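Local coordinates for protein CG1507-PB, isoform B (Drosophila melanogaster, PDB 5FGO) that probably binds purine-rich single-stranded DNA and RNA and takes part in unwinding double strands, this chain being Pur-alpha repeat III, at residues 18-23 / 27-32; 36-41 / 58-63. All blocks are in the same frame, centred on the assembly; numbering follows the deposited sequence.

Interaction 1: 18-23 / 27-32; sequences RHMKVD and FYFDIG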
loop_
_atom_site.group_PDB
_atom_site.type_symbol
_atom_site.label_atom_id
_atom_site.label_comp_id
_atom_site.label_asym_id
_atom_site.label_seq_id
_atom_site.Cartn_x
_atom_site.Cartn_y
_atom_site.Cartn_z
ATOM N N ARG B 18 7.459 -10.191 1.946
ATOM C CA ARG B 18 7.368 -10.262 0.492
ATOM C C ARG B 18 7.975 -9.049 -0.219
ATOM O O ARG B 18 8.252 -8.032 0.388
ATOM C CB ARG B 18 5.936 -10.538 0.061
ATOM C CG ARG B 18 5.542 -11.981 0.422
ATOM C CD ARG B 18 4.226 -12.354 -0.150
ATOM N NE ARG B 18 4.281 -12.562 -1.581
ATOM C CZ ARG B 18 3.211 -12.873 -2.297
ATOM N NH1 ARG B 18 2.025 -12.905 -1.700
ATOM N NH2 ARG B 18 3.310 -13.073 -3.608
ATOM N N HIS B 19 8.300 -9.213 -1.487
ATOM C CA HIS B 19 9.056 -8.205 -2.199
ATOM C C HIS B 19 8.591 -8.005 -3.647
ATOM O O HIS B 19 8.164 -8.947 -4.305
ATOM C CB HIS B 19 10.526 -8.604 -2.126
ATOM C CG HIS B 19 11.383 -8.000 -3.189
ATOM N ND1 HIS B 19 11.813 -8.717 -4.283
ATOM C CD2 HIS B 19 11.899 -6.755 -3.327
ATOM C CE1 HIS B 19 12.566 -7.947 -5.045
ATOM N NE2 HIS B 19 12.623 -6.748 -4.493
HETATM N N MSE B 20 8.651 -6.777 -4.141
HETATM C CA MSE B 20 8.302 -6.512 -5.537
HETATM C C MSE B 20 9.350 -5.609 -6.146
HETATM O O MSE B 20 9.945 -4.813 -5.447
HETATM C CB MSE B 20 6.915 -5.866 -5.657
HETATM C CG MSE B 20 6.473 -5.583 -7.101
HETATM SE SE MSE B 20 4.680 -4.825 -7.225
HETATM C CE MSE B 20 4.445 -4.804 -5.305
ATOM N N LYS B 21 9.589 -5.742 -7.441
ATOM C CA LYS B 21 10.560 -4.896 -8.136
ATOM C C LYS B 21 9.906 -4.174 -9.274
ATOM O O LYS B 21 9.182 -4.778 -10.047
ATOM C CB LYS B 21 11.727 -5.714 -8.689
ATOM C CG LYS B 21 12.738 -6.065 -7.658
ATOM C CD LYS B 21 13.959 -6.722 -8.262
ATOM C CE LYS B 21 15.194 -6.446 -7.405
ATOM N NZ LYS B 21 15.189 -7.028 -6.030
ATOM N N VAL B 22 10.162 -2.883 -9.380
ATOM C CA VAL B 22 9.634 -2.105 -10.488
ATOM C C VAL B 22 10.562 -0.928 -10.748
ATOM O O VAL B 22 11.031 -0.293 -9.817
ATOM C CB VAL B 22 8.154 -1.644 -10.229
ATOM C CG1 VAL B 22 8.038 -0.930 -8.920
ATOM C CG2 VAL B 22 7.614 -0.792 -11.388
ATOM N N ASP B 23 10.884 -0.728 -12.020
ATOM C CA ASP B 23 11.798 0.310 -12.479
ATOM C C ASP B 23 13.103 0.271 -11.678
ATOM O O ASP B 23 13.794 -0.755 -11.658
ATOM C CB ASP B 23 11.127 1.676 -12.381
ATOM C CG ASP B 23 9.848 1.761 -13.210
ATOM O OD1 ASP B 23 9.792 1.108 -14.272
ATOM O OD2 ASP B 23 8.907 2.490 -12.807
ATOM N N PHE B 27 9.893 -2.595 -3.516
ATOM C CA PHE B 27 8.873 -2.563 -2.471
ATOM C C PHE B 27 8.929 -3.759 -1.518
ATOM O O PHE B 27 9.064 -4.909 -1.935
ATOM C CB PHE B 27 7.498 -2.477 -3.109
ATOM C CG PHE B 27 7.146 -1.109 -3.648
ATOM C CD1 PHE B 27 6.621 -0.133 -2.805
ATOM C CD2 PHE B 27 7.305 -0.798 -4.984
ATOM C CE1 PHE B 27 6.257 1.102 -3.282
ATOM C CE2 PHE B 27 6.942 0.467 -5.466
ATOM C CZ PHE B 27 6.416 1.404 -4.616
ATOM N N TYR B 28 8.850 -3.486 -0.225
ATOM C CA TYR B 28 8.813 -4.560 0.754
ATOM C C TYR B 28 7.556 -4.557 1.568
ATOM O O TYR B 28 7.045 -3.503 1.893
ATOM C CB TYR B 28 10.026 -4.481 1.666
ATOM C CG TYR B 28 11.308 -4.685 0.899
ATOM C CD1 TYR B 28 11.751 -5.967 0.600
ATOM C CD2 TYR B 28 12.046 -3.612 0.431
ATOM C CE1 TYR B 28 12.891 -6.171 -0.121
ATOM C CE2 TYR B 28 13.194 -3.802 -0.280
ATOM C CZ TYR B 28 13.617 -5.082 -0.555
ATOM O OH TYR B 28 14.764 -5.296 -1.273
ATOM N N PHE B 29 7.069 -5.749 1.893
ATOM C CA PHE B 29 5.875 -5.937 2.708
ATOM C C PHE B 29 6.230 -6.768 3.911
ATOM O O PHE B 29 6.679 -7.902 3.757
ATOM C CB PHE B 29 4.788 -6.657 1.917
ATOM C CG PHE B 29 4.448 -6.014 0.591
ATOM C CD1 PHE B 29 5.349 -6.065 -0.478
ATOM C CD2 PHE B 29 3.204 -5.425 0.391
ATOM C CE1 PHE B 29 5.040 -5.496 -1.686
ATOM C CE2 PHE B 29 2.869 -4.867 -0.821
ATOM C CZ PHE B 29 3.788 -4.892 -1.864
ATOM N N ASP B 30 6.140 -6.203 5.101
ATOM C CA ASP B 30 6.323 -7.006 6.296
ATOM C C ASP B 30 5.224 -6.813 7.336
ATOM O O ASP B 30 4.597 -5.771 7.410
ATOM C CB ASP B 30 7.711 -6.790 6.896
ATOM C CG ASP B 30 8.089 -5.366 6.976
ATOM O OD1 ASP B 30 8.505 -4.833 5.922
ATOM O OD2 ASP B 30 7.998 -4.785 8.079
ATOM N N ILE B 31 4.971 -7.854 8.114
ATOM C CA ILE B 31 3.946 -7.825 9.126
ATOM C C ILE B 31 4.525 -7.680 10.541
ATOM O O ILE B 31 5.581 -8.208 10.846
ATOM C CB ILE B 31 3.083 -9.101 9.042
ATOM C CG1 ILE B 31 2.651 -9.342 7.597
ATOM C CG2 ILE B 31 1.909 -9.064 10.008
ATOM C CD1 ILE B 31 1.832 -8.257 7.028
ATOM N N GLY B 32 3.895 -6.855 11.370
ATOM C CA GLY B 32 4.303 -6.733 12.759
ATOM C C GLY B 32 3.099 -6.568 13.669
ATOM O O GLY B 32 1.962 -6.432 13.191
#
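The His19 and Tyr28 side chains run alongside each other. Their planes are inclined at 30°, and the rings are offset with little overlap, their centroids 5.1 Å from each other. The touch is made by His19 CD2, which lies 3.4 Å from Tyr28 CE1. The imidazole is put there by its first torsion, with CG anti to the backbone N (chi1 159°).

Arg18, Met20, Phe27 and Phe29 line the other face of this antiparallel pair. Selenomethionine Met20 runs out extended to SE and then bends. Met20 CE meets the edge of the Phe29 ring, 3.5 Å from Phe29 CZ. Val22 CG1 meets the Phe27 ring near its plane, 3.9 Å from Phe27 CE2.

The backbones set this register. Arg18 and Phe29 form a hydrogen-bonded pair: Arg18 N gives to Phe29 O (3.0 Å), and Phe29 N returns a bond to Arg18 O. Met20 and Phe27 form a second such pair, Met20 N reaching Phe27 O at 2.9 Å and Phe27 N reaching Met20 O. His19 and Tyr28 are the non-hydrogen-bonded pair between them.

Further out, His19 NE2 is hydrogen-bonded to Asn26 OD1, on strand 25-34 just before Phe27. The second subunit packs on the apolar face: its Phe63 meets Met20 and Phe29, and its Thr54 touches Phe27. Arg18 NH1 forms a salt bridge with Asp69 of the second subunit.

This is the first beta hairpin of the PUR repeat. One face is polar and aromatic and partly exposed. On the other, Met20, Phe27 and Phe29 are buried where the dimer partner packs. Main-chain bonds set the pairing, and the apolar side chains pack both on each other and against the second subunit, consistent with a part in dimer association.

Interaction 2: 36-41 / 58-63; sequences RGVYMR and KCWIRF
Trp60 carries Met40 on one face of its indole. The methyl CE of this selenomethionine sits 3.9 Å from the centroid of the six-membered ring and 9° off its normal, a CH-pi contact. A bend about the CG-SE bond (chi3 -58°) brings the methyl over the ring. At the indole edge, near its plane, lies the main-chain carbon of Tyr39, with C 3.8 Å from Trp60 CZ2. Met40 CB is also close to Trp60 CZ2, at 3.6 Å. Val38 crosses the indole at about a right angle, and its CG1 approaches Trp60 CH2 at 4.2 Å.

The indole N-H is satisfied by Ile55 O on strand 49-56. The start of the helix is held locally. Phe63 N bonds to Cys59 O, Cys59 being the N-cap residue. Arg62 NH2 bonds to Lys58 O (2.9 Å) from well above the carbonyl plane, while Cys59 CB lies over a face of the guanidinium.

With an alanine at Trp60, Met40 CE and Val38 CG1 would probably lose the indole they pack against, and Ile55 O its N-H partner.

The contact pins the first turn of helix 60-72 to strand 37-46 of the sheet, as expected for the beta-beta-beta-beta-alpha layout of a PUR repeat. Between the two segments its chemistry is apolar; the polar indole nitrogen is spent on a neighbouring strand.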
loop_
_atom_site.group_PDB
_atom_site.type_symbol
_atom_site.label_atom_id
_atom_site.label_comp_id
_atom_site.label_asym_id
_atom_site.label_seq_id
_atom_site.Cartn_x
_atom_site.Cartn_y
_atom_site.Cartn_z
ATOM N N ARG B 36 -1.656 -2.210 20.184
ATOM C CA ARG B 36 -2.858 -1.863 19.453
ATOM C C ARG B 36 -3.120 -2.871 18.334
ATOM O O ARG B 36 -4.232 -2.950 17.828
ATOM C CB ARG B 36 -2.836 -0.431 18.926
ATOM C CG ARG B 36 -2.962 0.615 20.022
ATOM C CD ARG B 36 -2.960 1.998 19.429
ATOM N NE ARG B 36 -1.711 2.273 18.742
ATOM C CZ ARG B 36 -1.484 3.360 18.015
ATOM N NH1 ARG B 36 -2.429 4.289 17.865
ATOM N NH2 ARG B 36 -0.307 3.503 17.422
ATOM N N GLY B 37 -2.109 -3.622 17.913
ATOM C CA GLY B 37 -2.411 -4.718 17.009
ATOM C C GLY B 37 -1.479 -5.032 15.871
ATOM O O GLY B 37 -0.315 -4.630 15.852
ATOM N N VAL B 38 -2.032 -5.750 14.902
ATOM C CA VAL B 38 -1.298 -6.211 13.733
ATOM C C VAL B 38 -1.324 -5.183 12.591
ATOM O O VAL B 38 -2.366 -4.616 12.264
ATOM C CB VAL B 38 -1.907 -7.548 13.242
ATOM C CG1 VAL B 38 -1.307 -7.990 11.926
ATOM C CG2 VAL B 38 -1.733 -8.612 14.296
ATOM N N TYR B 39 -0.187 -4.988 11.938
ATOM C CA TYR B 39 -0.117 -4.020 10.858
ATOM C C TYR B 39 0.749 -4.516 9.692
ATOM O O TYR B 39 1.556 -5.448 9.844
ATOM C CB TYR B 39 0.424 -2.690 11.389
ATOM C CG TYR B 39 1.827 -2.787 11.967
ATOM C CD1 TYR B 39 2.950 -2.744 11.148
ATOM C CD2 TYR B 39 2.023 -2.965 13.332
ATOM C CE1 TYR B 39 4.231 -2.847 11.686
ATOM C CE2 TYR B 39 3.286 -3.074 13.872
ATOM C CZ TYR B 39 4.387 -3.007 13.053
ATOM O OH TYR B 39 5.639 -3.114 13.612
HETATM N N MSE B 40 0.566 -3.873 8.537
HETATM C CA MSE B 40 1.380 -4.107 7.356
HETATM C C MSE B 40 2.209 -2.858 7.023
HETATM O O MSE B 40 1.664 -1.781 6.795
HETATM C CB MSE B 40 0.509 -4.483 6.153
HETATM C CG MSE B 40 1.313 -4.928 4.945
HETATM SE SE MSE B 40 0.329 -4.958 3.284
HETATM C CE MSE B 40 -1.033 -6.178 3.885
ATOM N N ARG B 41 3.528 -3.006 7.004
ATOM C CA ARG B 41 4.399 -1.935 6.578
ATOM C C ARG B 41 4.746 -2.138 5.118
ATOM O O ARG B 41 5.226 -3.197 4.739
ATOM C CB ARG B 41 5.664 -1.891 7.425
ATOM C CG ARG B 41 6.602 -0.734 7.088
ATOM C CD ARG B 41 7.830 -0.762 7.979
ATOM N NE ARG B 41 8.679 -1.907 7.628
ATOM C CZ ARG B 41 9.784 -2.282 8.279
ATOM N NH1 ARG B 41 10.222 -1.585 9.326
ATOM N NH2 ARG B 41 10.462 -3.357 7.872
ATOM N N LYS B 58 -7.211 -3.848 10.741
ATOM C CA LYS B 58 -8.658 -3.611 10.674
ATOM C C LYS B 58 -9.108 -2.900 9.400
ATOM O O LYS B 58 -10.304 -2.685 9.197
ATOM C CB LYS B 58 -9.131 -2.806 11.878
ATOM C CG LYS B 58 -8.633 -1.385 11.893
ATOM C CD LYS B 58 -9.161 -0.594 13.060
ATOM C CE LYS B 58 -8.410 -0.945 14.316
ATOM N NZ LYS B 58 -8.699 -0.004 15.455
ATOM N N CYS B 59 -8.174 -2.536 8.528
ATOM C CA CYS B 59 -8.590 -1.908 7.284
ATOM C C CYS B 59 -7.928 -2.498 6.043
ATOM O O CYS B 59 -8.007 -1.925 4.957
ATOM C CB CYS B 59 -8.377 -0.388 7.373
ATOM S SG CYS B 59 -6.667 0.166 7.387
ATOM N N TRP B 60 -7.337 -3.676 6.181
ATOM C CA TRP B 60 -6.748 -4.361 5.013
ATOM C C TRP B 60 -7.796 -4.588 3.907
ATOM O O TRP B 60 -7.487 -4.431 2.715
ATOM C CB TRP B 60 -6.100 -5.709 5.404
ATOM C CG TRP B 60 -4.852 -5.529 6.232
ATOM C CD1 TRP B 60 -4.341 -4.345 6.683
ATOM C CD2 TRP B 60 -3.925 -6.546 6.646
ATOM N NE1 TRP B 60 -3.189 -4.569 7.392
ATOM C CE2 TRP B 60 -2.904 -5.906 7.374
ATOM C CE3 TRP B 60 -3.864 -7.931 6.480
ATOM C CZ2 TRP B 60 -1.840 -6.601 7.942
ATOM C CZ3 TRP B 60 -2.796 -8.630 7.043
ATOM C CH2 TRP B 60 -1.800 -7.960 7.763
ATOM N N ILE B 61 -9.020 -4.962 4.292
ATOM C CA ILE B 61 -10.072 -5.193 3.303
ATOM C C ILE B 61 -10.450 -3.913 2.567
ATOM O O ILE B 61 -10.554 -3.901 1.334
ATOM C CB ILE B 61 -11.330 -5.814 3.931
ATOM C CG1 ILE B 61 -11.066 -7.271 4.297
ATOM C CG2 ILE B 61 -12.477 -5.819 2.920
ATOM C CD1 ILE B 61 -10.866 -8.133 3.069
ATOM N N ARG B 62 -10.687 -2.849 3.328
ATOM C CA ARG B 62 -10.996 -1.544 2.739
ATOM C C ARG B 62 -9.931 -1.152 1.712
ATOM O O ARG B 62 -10.252 -0.686 0.615
ATOM C CB ARG B 62 -11.137 -0.475 3.846
ATOM C CG ARG B 62 -12.560 -0.290 4.383
ATOM C CD ARG B 62 -12.649 0.634 5.592
ATOM N NE ARG B 62 -12.186 -0.038 6.809
ATOM C CZ ARG B 62 -12.030 0.550 7.992
ATOM N NH1 ARG B 62 -12.220 1.852 8.129
ATOM N NH2 ARG B 62 -11.628 -0.163 9.034
ATOM N N PHE B 63 -8.675 -1.383 2.070
ATOM C CA PHE B 63 -7.548 -1.180 1.181
ATOM C C PHE B 63 -7.587 -2.025 -0.093
ATOM O O PHE B 63 -7.453 -1.530 -1.213
ATOM C CB PHE B 63 -6.290 -1.513 1.945
ATOM C CG PHE B 63 -5.313 -0.413 2.006
ATOM C CD1 PHE B 63 -5.409 0.553 2.992
ATOM C CD2 PHE B 63 -4.274 -0.348 1.102
ATOM C CE1 PHE B 63 -4.487 1.577 3.071
ATOM C CE2 PHE B 63 -3.344 0.669 1.175
ATOM C CZ PHE B 63 -3.454 1.629 2.152
#

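From the N terminus, the chain enters strand 18-22, turns, and returns as strand 25-34; interaction 1 closes this short hairpin. A second turn leads to strand 37-46, where interaction 2 opens. It closes a longer loop, which runs through strand 49-56 before reaching helix 60-72. The two contacts are in series and neither nest nor cross. They meet where strands 25-34 and 37-46 pair, with Asp30 OD2 in a salt bridge to Arg41 NH2 at 2.9 Å. Ile31 of strand 25-34 also packs directly on the helix, its CD1 3.7 Å from Trp60 CH2. The first hairpin is thereby joined to the helix start, through the sheet and directly by Ile31. Both regions also touch the second subunit.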